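Chitooligosaccharidolytic beta-N-acetylglucosaminidase (Ostrinia furnacalis, PDB 3NSN) removes single beta-linked N-acetylglucosamine units from the non-reducing ends of chitooligosaccharides by hydrolysis, acting as a homodimer with a preference for shorter substrates. Local coordinates at residues Tyr421-Trp426 with Lys440-Ile445; Leu193-Arg198 with Leu501-Ser506; Leu62-Val67 with Gly104-Val109; Asp317-Tyr322 with Asn379-Lys384. All blocks are in the same frame, centred on the assembly; numbering follows the deposited sequence.

Contact 1 of 4, residues Tyr421-Trp426 with Lys440-Ile445; sequences YIIQVW and KGYRLI. With TMX (2-deoxy-2-(trimethylammonio)-beta-D-glucopyranose), chain B; NAG (2-acetamido-2-deoxy-beta-D-glucopyranose), chain C.
Ile423 faces Leu444 and Gln424 faces Ile445 in parallel register, the CA atoms of the second pair 4.6 Å apart, although the touching parts diverge by 52° end to end. Three backbone bonds fix this pairing: Ile423 N to Arg443 O, Ile445 N to Ile423 O, and Val425 N to Ile445 O at 2.9 Å with a nearly straight N-H (169°). Just before the strands pair, a water donates to Tyr421 O and accepts from Arg443 N. On one face, Leu444 swings CD2 against Ile423 CB at 3.7 Å and Val425 CG2 at 3.9 Å. Ile423 CG1 meets Tyr442 CD2 on this same side, 4.1 Å away, and helix 412-415 packs against both residues. These are the sixth and seventh strands of the (beta/alpha)8 barrel, joined through helix 432-439 in a beta-alpha-beta unit; a Schellman motif at Gly441 ends that helix. On the barrel's interior face, Ile422 CG2 touches Ile445 CD1 at 3.8 Å, while Ile422 CG1 sits over the rim of one face of the Arg443 guanidinium. Gln424 has CG anti to N (chi1 -177°), extending its amide inward to His341, Glu498 and Ser447. Beyond the strand, one face of the Trp426 ring receives a methyl of the trimethylammonio sugar TMX, Trp426 CZ2 lying 3.5 Å from TMX C7.

Contact 2 of 4, residues Leu193-Arg198 with Leu501-Ser506; sequences LLDTAR and LWSEQS. With TMX (2-deoxy-2-(trimethylammonio)-beta-D-glucopyranose), chain B.
The sugar-binding end of the (beta/alpha)8 barrel closes here, where its first strand, 189-195, meets the end of its last, 494-501, and the loop that follows. Leu501 N donates to Leu193 O at 3.0 Å and Leu501 O accepts from Asp195 N, a parallel pairing. Past it, Ser503 OG donates to Asp195 O at 2.6 Å, in the carbonyl plane on a lone pair. The Asp195 carboxylate is gripped by four N-H groups. Arg198 NH1 and Ser503 N, each 3.1 Å from Asp195 OD1, reach it from opposite faces of its plane, while OD2 takes the backbone N-H of Ala197 (an Asx turn) and of Arg198. Arg198 is thereby oriented: its NH2 donates to TMX O3 at 2.7 Å with an angle of 174°, and NH1 gives O4 a weak bond. Glu504 OE2 accepts a hydrogen bond from TMX O4 at 2.6 Å and lies above the guanidinium plane, paired with Arg198 NH1 by charge alone. The Trp502 ring forms one wall of this sugar site: Leu193 CD2 stands 4.2 Å from the centroid of its six-membered ring, 4° off the normal, and TMX covers the opposite face. Around this site, strand 220-224 flanks 189-195 with His224 edge-to-face on Trp502, helix 511-515 packs on Leu501, and Pro560 of the second subunit touches Glu504.

Contact 3 of 4, residues Leu62-Val67 with Gly104-Val109; sequences LNSIEV and GKAVDV
Between Ser64-Val67 and Ala106-Val109 the flat groups are peptide units and two carboxylates; no aromatic ring takes part. The peptide N-H of Val107 donates to Ser64 O at 3.0 Å, tilted 30° from the carbonyl plane. Those of the next two bonds meet their acceptors almost head-on: Glu66 N donates to Val107 O, and Val109 N to Glu66 O at 2.9 Å with an N-H...O angle of 176°. Glu66 and Asp108 rise from the same face of the sheet, with Glu66 OE1 and Asp108 OD1 5.0 Å apart and not in contact. These like charges would tend to repel, and the salt bridge from Asp108 to Arg140 probably offsets this. The two strands run parallel within 9°, their axes 4.7 Å apart, and helix 76-91 connects them in a beta-alpha-beta unit of the mixed sheet that lies apart from the catalytic barrel. Ile65, Val67, Val107 and Val109 share the other face, where helix 76-91 meets Val67 (through Ala83) and Val109 (through Phe86), and Met175 of strand 172-183 meets Val107. Ile65 and Val107 lie side by side and point the same way, CG1 of the former 4.1 Å from CB of the latter. Val67 CG1 approaches Val109 CB at 4.3 Å. At the start of the pairing, Ser64 CB touches Ala106 CB at 3.7 Å.

Contact 4 of 4, residues Asp317-Tyr322 with Asn379-Lys384; sequences DELYQY and NYFQQK
Lys384 drapes over one face of the Tyr320 ring. Its CB lies 3.6 Å from Tyr320 CE1 and makes a CH-pi contact, 4.0 Å from the ring centroid and 30° off the normal. Farther out, Lys384 CD reaches Tyr320 CZ at 3.9 Å and also rests above the rim of the Tyr380 ring, so it lies against two aromatic residues. The bend at chi3 (78°) brings Lys384 CE across to Tyr320 CE2, again 3.9 Å, and a further bend at chi4 turns NZ. NZ ends 5.5 Å from the Tyr320 centroid, at most a weak cation-pi attraction, and gives a weak bond to a water that in turn donates to Asp317 OD1. Helices 318-333 and 371-393 belong to the shell around the (beta/alpha)8 barrel; the axes of 318-322 and 379-384 come no nearer than 11.3 Å and cross at -41°, a gap spanned by these long side chains. Leu319 CD2 covers the opposite face of Tyr320 and touches the edge of the Phe381 ring, 4.2 Å from its CE2. The Tyr320 hydroxyl, hydrogen-bonded to Pro314 O, sits 3.8 Å from Phe381 CD2, while Leu312 packs on both Leu319 and Phe381.

Overall arrangement
From the N terminus, contact 3 closes first, joining 62-67 to 104-109 across a 36-residue connection that contains helix 76-91, in the N-terminal mixed sheet, more than 40 Å between centres from each of the others. Contact 2 opens next at 193-198 and closes only at 501-506, so its loop spans nearly the whole barrel and seals first strand to last. Within that span, contact 4 (317-322 with 379-384) pairs two outer helices, and contact 1 (421-426 with 440-445) then joins neighbouring barrel strands. These two follow in series and none of the loops cross. Tyr421 OH and Gln382 NE2 connect contacts 1 and 4, whereas contacts 1 and 2 do not touch each other but both touch TMX.

Contact 1 of 4, residues Tyr421-Trp426 with Lys440-Ile445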
# COMPACT_ATOMS: atom_id res chain seq x y z
N TYR A 421 14.69 29.54 -16.81
CA TYR A 421 14.27 28.78 -15.67
C TYR A 421 12.79 28.66 -15.47
O TYR A 421 12.12 29.63 -15.39
CB TYR A 421 14.88 29.36 -14.42
CG TYR A 421 16.34 29.13 -14.26
CD1 TYR A 421 16.80 28.07 -13.56
CD2 TYR A 421 17.28 29.99 -14.82
CE1 TYR A 421 18.12 27.85 -13.42
CE2 TYR A 421 18.60 29.76 -14.69
CZ TYR A 421 19.02 28.70 -13.98
OH TYR A 421 20.32 28.45 -13.81
N ILE A 422 12.34 27.43 -15.32
CA ILE A 422 11.00 27.04 -14.93
C ILE A 422 10.99 26.81 -13.42
O ILE A 422 11.88 26.25 -12.88
CB ILE A 422 10.63 25.77 -15.65
CG1 ILE A 422 10.60 25.99 -17.14
CG2 ILE A 422 9.37 25.11 -15.08
CD1 ILE A 422 10.54 24.76 -17.88
N ILE A 423 9.96 27.25 -12.74
CA ILE A 423 9.89 27.10 -11.33
C ILE A 423 8.82 26.09 -10.87
O ILE A 423 7.67 26.17 -11.25
CB ILE A 423 9.60 28.43 -10.65
CG1 ILE A 423 10.42 29.56 -11.25
CG2 ILE A 423 9.81 28.36 -9.19
CD1 ILE A 423 11.82 29.55 -10.92
N GLN A 424 9.25 25.17 -10.03
CA GLN A 424 8.39 24.14 -9.52
C GLN A 424 7.91 24.56 -8.17
O GLN A 424 8.66 24.77 -7.30
CB GLN A 424 9.08 22.80 -9.50
CG GLN A 424 8.22 21.64 -9.02
CD GLN A 424 8.64 20.25 -9.48
OE1 GLN A 424 9.75 19.98 -9.84
NE2 GLN A 424 7.69 19.37 -9.43
N VAL A 425 6.61 24.68 -8.05
CA VAL A 425 5.98 25.16 -6.86
C VAL A 425 5.53 24.03 -5.93
O VAL A 425 4.73 23.25 -6.29
CB VAL A 425 4.73 25.96 -7.23
CG1 VAL A 425 4.06 26.41 -6.05
CG2 VAL A 425 5.08 27.10 -8.06
N TRP A 426 6.08 23.98 -4.73
CA TRP A 426 5.67 23.05 -3.68
C TRP A 426 5.04 23.76 -2.48
O TRP A 426 4.81 23.19 -1.46
CB TRP A 426 6.82 22.14 -3.24
CG TRP A 426 7.94 22.84 -2.59
CD1 TRP A 426 8.86 23.57 -3.19
CD2 TRP A 426 8.26 22.87 -1.21
NE1 TRP A 426 9.71 24.09 -2.30
CE2 TRP A 426 9.37 23.67 -1.06
CE3 TRP A 426 7.70 22.30 -0.08
CZ2 TRP A 426 9.94 23.93 0.14
CZ3 TRP A 426 8.27 22.55 1.11
CH2 TRP A 426 9.37 23.36 1.22
N LYS A 440 5.85 38.30 -12.73
CA LYS A 440 7.16 38.48 -13.30
C LYS A 440 7.46 37.67 -14.52
O LYS A 440 8.56 37.65 -14.97
CB LYS A 440 8.23 38.29 -12.27
CG LYS A 440 8.19 39.34 -11.24
CD LYS A 440 9.25 39.22 -10.22
CE LYS A 440 9.42 40.52 -9.49
NZ LYS A 440 9.64 41.63 -10.40
N GLY A 441 6.47 36.98 -15.05
CA GLY A 441 6.63 36.18 -16.25
C GLY A 441 7.09 34.73 -16.19
O GLY A 441 7.20 34.08 -17.18
N TYR A 442 7.32 34.25 -15.00
CA TYR A 442 7.83 32.91 -14.77
C TYR A 442 6.86 31.77 -15.11
O TYR A 442 5.71 31.84 -14.82
CB TYR A 442 8.40 32.80 -13.37
CG TYR A 442 9.75 33.45 -13.23
CD1 TYR A 442 9.87 34.71 -12.75
CD2 TYR A 442 10.90 32.82 -13.61
CE1 TYR A 442 11.04 35.31 -12.63
CE2 TYR A 442 12.10 33.43 -13.49
CZ TYR A 442 12.16 34.67 -12.99
OH TYR A 442 13.32 35.31 -12.88
N ARG A 443 7.35 30.75 -15.76
CA ARG A 443 6.55 29.58 -16.02
C ARG A 443 6.57 28.65 -14.81
O ARG A 443 7.54 28.55 -14.14
CB ARG A 443 6.98 28.89 -17.26
CG ARG A 443 7.04 29.77 -18.43
CD ARG A 443 8.38 29.88 -18.87
NE ARG A 443 8.64 29.02 -19.99
CZ ARG A 443 9.84 28.61 -20.34
NH1 ARG A 443 10.89 28.97 -19.67
NH2 ARG A 443 9.96 27.83 -21.37
N LEU A 444 5.50 27.96 -14.54
CA LEU A 444 5.45 27.15 -13.37
C LEU A 444 5.01 25.70 -13.57
O LEU A 444 4.30 25.39 -14.49
CB LEU A 444 4.54 27.77 -12.36
CG LEU A 444 4.75 29.18 -11.90
CD1 LEU A 444 3.65 29.43 -11.01
CD2 LEU A 444 5.99 29.29 -11.17
N ILE A 445 5.46 24.83 -12.68
CA ILE A 445 4.93 23.50 -12.55
C ILE A 445 4.37 23.40 -11.15
O ILE A 445 5.06 23.61 -10.21
CB ILE A 445 5.99 22.42 -12.75
CG1 ILE A 445 6.57 22.46 -14.14
CG2 ILE A 445 5.42 21.11 -12.41
CD1 ILE A 445 7.80 21.73 -14.30
C1 TMX B . 10.68 18.55 1.77
C2 TMX B . 11.75 18.48 0.62
N2 TMX B . 11.45 19.36 -0.56
C3 TMX B . 12.10 17.00 0.25
O3 TMX B . 13.52 16.79 0.33
C4 TMX B . 11.38 15.98 1.14
O4 TMX B . 11.65 14.67 0.64
C5 TMX B . 9.87 16.26 1.14
O5 TMX B . 9.56 17.62 1.59
C6 TMX B . 9.13 15.27 2.02
O6 TMX B . 7.72 15.45 1.84
C7 TMX B . 11.52 20.78 -0.19
C8 TMX B . 10.12 19.15 -1.16
C9 TMX B . 12.44 19.17 -1.63
C1 NAG C . 10.55 18.79 7.12
C2 NAG C . 10.76 17.35 6.62
C3 NAG C . 11.32 17.33 5.18
C4 NAG C . 10.56 18.28 4.23
C5 NAG C . 10.38 19.65 4.90
C6 NAG C . 9.45 20.54 4.08
C7 NAG C . 11.37 15.75 8.44
C8 NAG C . 9.89 15.41 8.52
N2 NAG C . 11.71 16.67 7.52
O3 NAG C . 11.29 15.99 4.65
O4 NAG C . 11.36 18.40 3.05
O5 NAG C . 9.75 19.51 6.18
O6 NAG C . 9.54 21.87 4.57
O7 NAG C . 12.17 15.19 9.19
O HOH W 1 10.02 30.61 -16.42

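Contact 2 of 4, residues Leu193-Arg198 with Leu501-Ser506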
# COMPACT_ATOMS: atom_id res chain seq x y z
N LEU A 193 6.69 12.82 -9.81
CA LEU A 193 8.02 12.84 -9.30
C LEU A 193 8.30 11.58 -8.47
O LEU A 193 7.61 11.26 -7.57
CB LEU A 193 8.27 14.08 -8.47
CG LEU A 193 9.66 14.24 -7.89
CD1 LEU A 193 9.91 15.58 -7.47
CD2 LEU A 193 9.85 13.36 -6.72
N LEU A 194 9.34 10.86 -8.80
CA LEU A 194 9.72 9.70 -8.06
C LEU A 194 11.08 9.83 -7.41
O LEU A 194 12.05 10.01 -8.05
CB LEU A 194 9.72 8.50 -8.97
CG LEU A 194 9.93 7.20 -8.26
CD1 LEU A 194 8.78 7.01 -7.34
CD2 LEU A 194 10.01 6.12 -9.25
N ASP A 195 11.10 9.71 -6.10
CA ASP A 195 12.32 9.85 -5.37
C ASP A 195 12.96 8.48 -5.18
O ASP A 195 12.49 7.62 -4.49
CB ASP A 195 12.05 10.62 -4.10
CG ASP A 195 13.13 10.49 -3.07
OD1 ASP A 195 12.91 10.91 -1.98
OD2 ASP A 195 14.19 10.00 -3.32
N THR A 196 14.05 8.28 -5.87
CA THR A 196 14.70 6.99 -5.80
C THR A 196 15.97 6.97 -4.98
O THR A 196 16.76 6.10 -5.16
CB THR A 196 14.89 6.32 -7.19
OG1 THR A 196 15.84 7.02 -7.97
CG2 THR A 196 13.64 6.26 -7.94
N ALA A 197 16.16 7.97 -4.14
CA ALA A 197 17.36 8.13 -3.35
C ALA A 197 17.14 7.89 -1.86
O ALA A 197 17.96 7.36 -1.19
CB ALA A 197 17.97 9.49 -3.60
N ARG A 198 15.99 8.29 -1.39
CA ARG A 198 15.54 8.03 -0.05
C ARG A 198 15.25 6.56 0.21
O ARG A 198 15.30 6.15 1.29
CB ARG A 198 14.42 8.98 0.37
CG ARG A 198 14.93 10.27 0.98
CD ARG A 198 15.66 11.21 0.01
NE ARG A 198 15.79 12.54 0.54
CZ ARG A 198 14.93 13.54 0.32
NH1 ARG A 198 13.91 13.39 -0.48
NH2 ARG A 198 15.14 14.69 0.89
N LEU A 501 6.03 11.94 -5.07
CA LEU A 501 6.26 10.87 -4.15
C LEU A 501 7.70 10.87 -3.68
O LEU A 501 8.59 10.30 -4.27
CB LEU A 501 5.90 9.55 -4.79
CG LEU A 501 6.10 8.27 -4.03
CD1 LEU A 501 5.47 8.34 -2.75
CD2 LEU A 501 5.57 7.15 -4.83
N TRP A 502 7.91 11.55 -2.58
CA TRP A 502 9.15 11.52 -1.86
C TRP A 502 9.14 10.16 -1.12
O TRP A 502 8.12 9.66 -0.77
CB TRP A 502 9.23 12.69 -0.94
CG TRP A 502 9.16 13.96 -1.63
CD1 TRP A 502 8.14 14.76 -1.66
CD2 TRP A 502 10.18 14.57 -2.38
NE1 TRP A 502 8.39 15.82 -2.41
CE2 TRP A 502 9.66 15.75 -2.86
CE3 TRP A 502 11.49 14.24 -2.70
CZ2 TRP A 502 10.41 16.63 -3.63
CZ3 TRP A 502 12.20 15.08 -3.48
CH2 TRP A 502 11.68 16.27 -3.93
N SER A 503 10.30 9.61 -0.92
CA SER A 503 10.43 8.25 -0.53
C SER A 503 11.01 7.89 0.83
O SER A 503 11.47 6.81 1.03
CB SER A 503 11.10 7.50 -1.64
OG SER A 503 10.44 7.66 -2.82
N GLU A 504 10.95 8.82 1.74
CA GLU A 504 11.43 8.59 3.07
C GLU A 504 10.66 7.41 3.61
O GLU A 504 11.17 6.67 4.35
CB GLU A 504 11.25 9.82 3.94
CG GLU A 504 12.21 10.95 3.64
CD GLU A 504 11.70 11.96 2.63
OE1 GLU A 504 10.83 11.68 1.88
OE2 GLU A 504 12.24 13.02 2.58
N GLN A 505 9.42 7.28 3.20
CA GLN A 505 8.54 6.24 3.59
C GLN A 505 7.90 5.51 2.44
O GLN A 505 6.77 5.16 2.52
CB GLN A 505 7.49 6.80 4.50
CG GLN A 505 8.05 7.32 5.76
CD GLN A 505 7.05 7.96 6.60
OE1 GLN A 505 6.74 9.05 6.38
NE2 GLN A 505 6.54 7.28 7.56
N SER A 506 8.62 5.36 1.36
CA SER A 506 8.17 4.64 0.22
C SER A 506 9.32 4.00 -0.56
O SER A 506 10.37 4.53 -0.66
CB SER A 506 7.38 5.56 -0.72
OG SER A 506 6.75 4.85 -1.74
C1 TMX B . 10.68 18.55 1.77
C2 TMX B . 11.75 18.48 0.62
N2 TMX B . 11.45 19.36 -0.56
C3 TMX B . 12.10 17.00 0.25
O3 TMX B . 13.52 16.79 0.33
C4 TMX B . 11.38 15.98 1.14
O4 TMX B . 11.65 14.67 0.64
C5 TMX B . 9.87 16.26 1.14
O5 TMX B . 9.56 17.62 1.59
C6 TMX B . 9.13 15.27 2.02
O6 TMX B . 7.72 15.45 1.84
C7 TMX B . 11.52 20.78 -0.19
C8 TMX B . 10.12 19.15 -1.16
C9 TMX B . 12.44 19.17 -1.63

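Contact 3 of 4, residues Leu62-Val67 with Gly104-Val109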
# COMPACT_ATOMS: atom_id res chain seq x y z
N LEU A 62 -12.23 -11.01 -30.32
CA LEU A 62 -10.97 -10.58 -29.78
C LEU A 62 -9.82 -10.97 -30.69
O LEU A 62 -8.90 -10.25 -30.82
CB LEU A 62 -10.79 -11.25 -28.46
CG LEU A 62 -9.97 -10.63 -27.34
CD1 LEU A 62 -9.10 -11.67 -26.77
CD2 LEU A 62 -9.25 -9.41 -27.70
N ASN A 63 -9.90 -12.13 -31.29
CA ASN A 63 -8.86 -12.64 -32.16
C ASN A 63 -8.84 -12.01 -33.54
O ASN A 63 -8.00 -12.31 -34.31
CB ASN A 63 -8.94 -14.14 -32.24
CG ASN A 63 -8.44 -14.78 -31.02
OD1 ASN A 63 -7.81 -14.16 -30.21
ND2 ASN A 63 -8.68 -16.05 -30.89
N SER A 64 -9.78 -11.14 -33.81
CA SER A 64 -9.96 -10.52 -35.09
C SER A 64 -9.74 -9.02 -35.10
O SER A 64 -10.36 -8.32 -35.85
CB SER A 64 -11.34 -10.82 -35.62
OG SER A 64 -11.49 -12.17 -35.93
N ILE A 65 -8.86 -8.54 -34.25
CA ILE A 65 -8.55 -7.14 -34.26
C ILE A 65 -7.25 -6.94 -34.99
O ILE A 65 -6.26 -7.58 -34.70
CB ILE A 65 -8.40 -6.59 -32.87
CG1 ILE A 65 -9.67 -6.84 -32.05
CG2 ILE A 65 -8.09 -5.12 -32.94
CD1 ILE A 65 -9.49 -6.66 -30.63
N GLU A 66 -7.27 -6.08 -35.97
CA GLU A 66 -6.08 -5.80 -36.72
C GLU A 66 -5.77 -4.35 -36.87
O GLU A 66 -6.62 -3.58 -37.15
CB GLU A 66 -6.13 -6.52 -38.03
CG GLU A 66 -5.69 -7.91 -37.87
CD GLU A 66 -6.53 -8.83 -38.69
OE1 GLU A 66 -6.97 -8.36 -39.75
OE2 GLU A 66 -6.78 -9.99 -38.28
N VAL A 67 -4.53 -3.99 -36.65
CA VAL A 67 -4.14 -2.60 -36.67
C VAL A 67 -3.38 -2.24 -37.93
O VAL A 67 -2.49 -2.91 -38.29
CB VAL A 67 -3.28 -2.28 -35.46
CG1 VAL A 67 -3.06 -0.85 -35.40
CG2 VAL A 67 -3.94 -2.71 -34.24
N GLY A 104 -18.40 -12.66 -33.14
CA GLY A 104 -18.64 -11.26 -33.33
C GLY A 104 -17.87 -10.66 -34.49
O GLY A 104 -17.30 -11.35 -35.27
N LYS A 105 -17.92 -9.36 -34.57
CA LYS A 105 -17.27 -8.58 -35.61
C LYS A 105 -15.75 -8.47 -35.50
O LYS A 105 -15.18 -8.57 -34.44
CB LYS A 105 -17.88 -7.20 -35.66
CG LYS A 105 -19.31 -7.18 -36.02
CD LYS A 105 -19.87 -5.81 -36.14
CE LYS A 105 -21.28 -5.85 -36.67
NZ LYS A 105 -21.93 -4.58 -36.92
N ALA A 106 -15.12 -8.26 -36.63
CA ALA A 106 -13.70 -7.99 -36.72
C ALA A 106 -13.47 -6.50 -36.70
O ALA A 106 -14.26 -5.74 -37.17
CB ALA A 106 -13.14 -8.57 -37.92
N VAL A 107 -12.39 -6.08 -36.09
CA VAL A 107 -12.15 -4.68 -35.92
C VAL A 107 -10.92 -4.27 -36.70
O VAL A 107 -9.90 -4.86 -36.53
CB VAL A 107 -11.94 -4.34 -34.46
CG1 VAL A 107 -11.79 -2.88 -34.28
CG2 VAL A 107 -13.08 -4.84 -33.63
N ASP A 108 -11.07 -3.28 -37.54
CA ASP A 108 -9.95 -2.72 -38.25
C ASP A 108 -9.62 -1.39 -37.63
O ASP A 108 -10.43 -0.50 -37.57
CB ASP A 108 -10.26 -2.49 -39.74
CG ASP A 108 -10.91 -3.67 -40.41
OD1 ASP A 108 -10.37 -4.74 -40.37
OD2 ASP A 108 -11.97 -3.49 -41.00
N VAL A 109 -8.40 -1.26 -37.16
CA VAL A 109 -7.95 -0.01 -36.59
C VAL A 109 -6.94 0.63 -37.52
O VAL A 109 -5.92 0.06 -37.82
CB VAL A 109 -7.32 -0.19 -35.22
CG1 VAL A 109 -7.04 1.14 -34.62
CG2 VAL A 109 -8.20 -0.99 -34.33

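Contact 4 of 4, residues Asp317-Tyr322 with Asn379-Lys384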
# COMPACT_ATOMS: atom_id res chain seq x y z
N ASP A 317 36.97 24.48 -6.73
CA ASP A 317 36.95 24.44 -8.16
C ASP A 317 36.71 23.09 -8.81
O ASP A 317 36.09 23.00 -9.81
CB ASP A 317 38.19 25.09 -8.70
CG ASP A 317 38.13 25.23 -10.13
OD1 ASP A 317 37.47 26.14 -10.62
OD2 ASP A 317 38.70 24.36 -10.79
N GLU A 318 37.22 22.05 -8.20
CA GLU A 318 37.11 20.70 -8.69
C GLU A 318 35.66 20.28 -8.73
O GLU A 318 35.30 19.45 -9.50
CB GLU A 318 37.87 19.77 -7.79
CG GLU A 318 38.20 18.44 -8.37
CD GLU A 318 38.75 17.55 -7.32
OE1 GLU A 318 39.01 16.40 -7.57
OE2 GLU A 318 38.93 18.04 -6.21
N LEU A 319 34.84 20.92 -7.93
CA LEU A 319 33.44 20.56 -7.86
C LEU A 319 32.80 20.63 -9.21
O LEU A 319 32.11 19.73 -9.57
CB LEU A 319 32.70 21.45 -6.88
CG LEU A 319 31.17 21.32 -6.84
CD1 LEU A 319 30.73 19.90 -6.48
CD2 LEU A 319 30.62 22.27 -5.89
N TYR A 320 33.06 21.67 -9.96
CA TYR A 320 32.49 21.85 -11.27
C TYR A 320 32.94 20.79 -12.27
O TYR A 320 32.27 20.51 -13.19
CB TYR A 320 32.57 23.33 -11.72
CG TYR A 320 32.09 24.21 -10.59
CD1 TYR A 320 30.76 24.38 -10.37
CD2 TYR A 320 32.95 24.77 -9.70
CE1 TYR A 320 30.33 25.09 -9.35
CE2 TYR A 320 32.52 25.50 -8.68
CZ TYR A 320 31.21 25.65 -8.49
OH TYR A 320 30.72 26.36 -7.48
N GLN A 321 34.11 20.25 -12.07
CA GLN A 321 34.57 19.13 -12.85
C GLN A 321 33.73 17.87 -12.59
O GLN A 321 33.39 17.17 -13.48
CB GLN A 321 36.05 18.87 -12.61
CG GLN A 321 37.01 19.86 -13.26
CD GLN A 321 38.19 20.23 -12.36
OE1 GLN A 321 38.99 19.40 -12.00
NE2 GLN A 321 38.26 21.48 -11.98
N TYR A 322 33.43 17.60 -11.34
CA TYR A 322 32.56 16.50 -10.98
C TYR A 322 31.13 16.66 -11.54
O TYR A 322 30.57 15.75 -12.07
CB TYR A 322 32.48 16.37 -9.48
CG TYR A 322 33.44 15.44 -8.82
CD1 TYR A 322 33.02 14.25 -8.29
CD2 TYR A 322 34.76 15.78 -8.65
CE1 TYR A 322 33.87 13.43 -7.67
CE2 TYR A 322 35.62 14.96 -8.02
CZ TYR A 322 35.19 13.78 -7.53
OH TYR A 322 36.04 12.97 -6.91
N ASN A 379 24.07 31.79 -5.88
CA ASN A 379 24.04 32.17 -7.28
C ASN A 379 25.31 31.86 -8.00
O ASN A 379 25.29 31.43 -9.10
CB ASN A 379 23.65 33.62 -7.49
CG ASN A 379 23.46 33.95 -8.95
OD1 ASN A 379 24.04 34.87 -9.44
ND2 ASN A 379 22.67 33.18 -9.64
N TYR A 380 26.42 32.08 -7.32
CA TYR A 380 27.71 31.83 -7.90
C TYR A 380 27.76 30.37 -8.26
O TYR A 380 28.17 30.05 -9.33
CB TYR A 380 28.79 32.17 -6.90
CG TYR A 380 30.19 31.72 -7.26
CD1 TYR A 380 30.99 32.48 -8.06
CD2 TYR A 380 30.71 30.57 -6.75
CE1 TYR A 380 32.24 32.08 -8.38
CE2 TYR A 380 31.96 30.17 -7.07
CZ TYR A 380 32.73 30.93 -7.89
OH TYR A 380 34.00 30.56 -8.23
N PHE A 381 27.29 29.52 -7.35
CA PHE A 381 27.20 28.10 -7.60
C PHE A 381 26.27 27.77 -8.71
O PHE A 381 26.62 27.05 -9.58
CB PHE A 381 26.74 27.29 -6.36
CG PHE A 381 26.35 25.88 -6.71
CD1 PHE A 381 25.07 25.56 -7.03
CD2 PHE A 381 27.29 24.90 -6.83
CE1 PHE A 381 24.75 24.30 -7.41
CE2 PHE A 381 26.95 23.69 -7.22
CZ PHE A 381 25.68 23.39 -7.50
N GLN A 382 25.08 28.31 -8.68
CA GLN A 382 24.08 27.98 -9.67
C GLN A 382 24.48 28.38 -11.07
O GLN A 382 24.21 27.67 -11.98
CB GLN A 382 22.68 28.48 -9.30
CG GLN A 382 21.69 28.15 -10.33
CD GLN A 382 21.50 26.67 -10.53
OE1 GLN A 382 21.54 25.92 -9.62
NE2 GLN A 382 21.28 26.28 -11.73
N GLN A 383 25.14 29.52 -11.22
CA GLN A 383 25.63 29.98 -12.51
C GLN A 383 26.67 29.09 -13.14
O GLN A 383 26.61 28.80 -14.28
CB GLN A 383 26.20 31.40 -12.37
CG GLN A 383 25.15 32.47 -12.20
CD GLN A 383 24.27 32.53 -13.37
OE1 GLN A 383 24.72 32.83 -14.44
NE2 GLN A 383 23.02 32.21 -13.21
N LYS A 384 27.63 28.67 -12.38
CA LYS A 384 28.61 27.69 -12.82
C LYS A 384 28.04 26.31 -13.11
O LYS A 384 28.38 25.69 -14.06
CB LYS A 384 29.77 27.62 -11.85
CG LYS A 384 30.33 28.96 -11.55
CD LYS A 384 31.44 28.89 -10.60
CE LYS A 384 32.65 28.45 -11.26
NZ LYS A 384 33.45 29.54 -11.82
O HOH W 2 35.47 26.92 -11.86